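Local coordinates for xenavidin (Xenopus tropicalis, PDB 2UZ2), which binds biotin in a pocket at one end of its beta-barrel, as other members of the avidin family do, at residues B[47-52]-B[68-73]. Sequence-based numbering, arbitrary orientation. Where two conformers were deposited one is given.
With BTN (biotin), chain D.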
# COMPACT_ATOMS: atom_id res chain seq x y z
N ARG B 47 -19.31 -3.11 -16.41
CA ARG B 47 -20.10 -1.95 -16.85
C ARG B 47 -19.54 -0.69 -16.29
O ARG B 47 -18.86 -0.71 -15.25
CB ARG B 47 -21.61 -2.07 -16.52
CG ARG B 47 -22.35 -2.99 -17.53
CD ARG B 47 -23.90 -2.91 -17.46
NE ARG B 47 -24.52 -4.03 -18.18
CZ ARG B 47 -24.47 -5.29 -17.75
NH1 ARG B 47 -23.89 -5.58 -16.60
NH2 ARG B 47 -25.02 -6.26 -18.47
N ILE B 48 -19.80 0.41 -17.00
CA ILE B 48 -19.41 1.74 -16.55
C ILE B 48 -19.91 1.91 -15.12
O ILE B 48 -21.07 1.53 -14.82
CB ILE B 48 -20.04 2.81 -17.46
CG1 ILE B 48 -19.59 2.62 -18.91
CG2 ILE B 48 -19.71 4.19 -16.95
CD1 ILE B 48 -20.25 3.56 -19.90
N SER B 49 -19.05 2.46 -14.26
CA SER B 49 -19.34 2.62 -12.85
C SER B 49 -19.12 4.05 -12.40
O SER B 49 -18.26 4.74 -12.92
CB SER B 49 -18.47 1.64 -12.04
OG SER B 49 -18.77 0.28 -12.42
N PRO B 50 -19.94 4.52 -11.44
CA PRO B 50 -19.82 5.92 -11.03
C PRO B 50 -18.66 6.20 -10.08
O PRO B 50 -18.24 5.32 -9.34
CB PRO B 50 -21.14 6.17 -10.32
CG PRO B 50 -21.47 4.80 -9.68
CD PRO B 50 -21.03 3.82 -10.75
N LEU B 51 -18.22 7.46 -10.04
CA LEU B 51 -17.20 7.85 -9.08
C LEU B 51 -17.50 9.22 -8.52
O LEU B 51 -18.20 10.03 -9.18
CB LEU B 51 -15.80 7.87 -9.73
CG LEU B 51 -15.53 8.93 -10.82
CD1 LEU B 51 -14.93 10.23 -10.30
CD2 LEU B 51 -14.59 8.33 -11.84
N THR B 52 -16.95 9.47 -7.34
CA THR B 52 -17.02 10.82 -6.70
C THR B 52 -15.66 11.06 -6.05
O THR B 52 -15.02 10.11 -5.54
CB THR B 52 -18.10 10.91 -5.60
OG1 THR B 52 -18.30 12.29 -5.25
CG2 THR B 52 -17.69 10.13 -4.33
N HIS B 68 -17.55 3.15 -7.36
CA HIS B 68 -18.57 2.24 -6.82
C HIS B 68 -18.93 1.23 -7.91
O HIS B 68 -19.85 1.43 -8.68
CB HIS B 68 -19.77 3.11 -6.42
CG HIS B 68 -20.93 2.38 -5.81
ND1 HIS B 68 -20.86 1.11 -5.30
CD2 HIS B 68 -22.19 2.81 -5.58
CE1 HIS B 68 -22.05 0.75 -4.84
NE2 HIS B 68 -22.87 1.79 -4.97
N TRP B 69 -18.17 0.13 -7.99
CA TRP B 69 -18.30 -0.79 -9.13
C TRP B 69 -19.74 -1.26 -9.22
O TRP B 69 -20.30 -1.75 -8.23
CB TRP B 69 -17.37 -2.01 -8.97
CG TRP B 69 -15.94 -1.59 -8.88
CD1 TRP B 69 -15.14 -1.65 -7.77
CD2 TRP B 69 -15.14 -1.02 -9.93
NE1 TRP B 69 -13.88 -1.16 -8.06
CE2 TRP B 69 -13.86 -0.76 -9.38
CE3 TRP B 69 -15.39 -0.71 -11.28
CZ2 TRP B 69 -12.80 -0.20 -10.14
CZ3 TRP B 69 -14.34 -0.12 -12.03
CH2 TRP B 69 -13.07 0.11 -11.46
N ALA B 70 -20.30 -1.17 -10.42
CA ALA B 70 -21.69 -1.49 -10.66
C ALA B 70 -21.96 -2.99 -10.81
O ALA B 70 -23.13 -3.41 -10.86
CB ALA B 70 -22.18 -0.72 -11.92
N PHE B 71 -20.90 -3.80 -10.87
CA PHE B 71 -21.01 -5.19 -11.29
C PHE B 71 -20.38 -6.16 -10.28
O PHE B 71 -20.29 -7.37 -10.53
CB PHE B 71 -20.38 -5.35 -12.69
CG PHE B 71 -18.96 -4.87 -12.75
CD1 PHE B 71 -17.91 -5.73 -12.46
CD2 PHE B 71 -18.69 -3.55 -13.10
CE1 PHE B 71 -16.59 -5.29 -12.49
CE2 PHE B 71 -17.40 -3.08 -13.12
CZ PHE B 71 -16.33 -3.93 -12.82
N SER B 72 -19.94 -5.62 -9.15
CA SER B 72 -19.31 -6.45 -8.10
C SER B 72 -19.51 -5.80 -6.73
O SER B 72 -19.97 -4.64 -6.67
CB SER B 72 -17.81 -6.63 -8.38
OG SER B 72 -17.13 -5.49 -7.98
N ASP B 73 -19.19 -6.54 -5.66
CA ASP B 73 -19.30 -5.95 -4.31
C ASP B 73 -18.02 -5.27 -3.83
O ASP B 73 -17.90 -4.91 -2.64
CB ASP B 73 -19.80 -6.99 -3.29
CG ASP B 73 -21.20 -7.51 -3.62
OD1 ASP B 73 -22.00 -6.74 -4.19
OD2 ASP B 73 -21.49 -8.69 -3.32
C11 BTN D . -14.02 -6.25 -9.33
O11 BTN D . -14.42 -6.71 -8.23
O12 BTN D . -13.64 -7.07 -10.20
C10 BTN D . -13.99 -4.76 -9.59
C9 BTN D . -13.06 -4.39 -10.75
C8 BTN D . -11.65 -4.06 -10.24
C7 BTN D . -10.85 -3.21 -11.21
C2 BTN D . -9.45 -2.86 -10.67
S1 BTN D . -9.54 -1.75 -9.43
C6 BTN D . -7.82 -1.20 -9.70
C5 BTN D . -7.35 -1.51 -11.11
N1 BTN D . -7.28 -0.36 -12.02
C3 BTN D . -8.11 -0.54 -13.06
O3 BTN D . -8.09 0.17 -14.28
N2 BTN D . -8.95 -1.54 -12.81
C4 BTN D . -8.45 -2.37 -11.73
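A single serine hydroxyl takes the place of a backbone rung where S49 meets the turn at A70. S49 OG accepts the N-H of A70 at 2.9 Å, with an angle of 160° at the hydrogen. It also donates to R47 O at 3.0 Å, from a position tilted out of the carbonyl plane. This oxygen therefore bridges the approach to strand 49-55 and the loop after strand 62-68. With chi1 -61°, OG lies beside its own backbone N and anti to the carbonyl carbon, where it can meet both partners. One residue on, main-chain hydrogen bonding returns: H68 N donates to P50 O at 3.0 Å. P50 packs its ring atom CD on H68 O at 3.4 Å. K56 NZ of the second subunit is hydrogen-bonded to H68 ND1 and W69 O.

The loop then carries W69 and F71 to the biotin. The CE3 corner of W69 lies 3.7 Å from S49 OG. One face of the indole supports the valeryl chain, with biotin C9 3.9 Å above its centre. NE1 is hydrogen-bonded to T76 OG1, which helps fix the ring, and W78 packs on W69. F71 meets R47 with its CD2-CE2 side, CE2 being 3.5 Å from R47 O. Its CE1 and CZ atoms reach the biotin chain instead. S72 OG donates to O11 of the biotin carboxylate.

The contact joins neighbouring antiparallel strands of the avidin barrel where the biotin carboxylate lies, probably at the pocket mouth. Strand 30-36 flanks 49-55 on its other side, and the loop leads into strand 75-84.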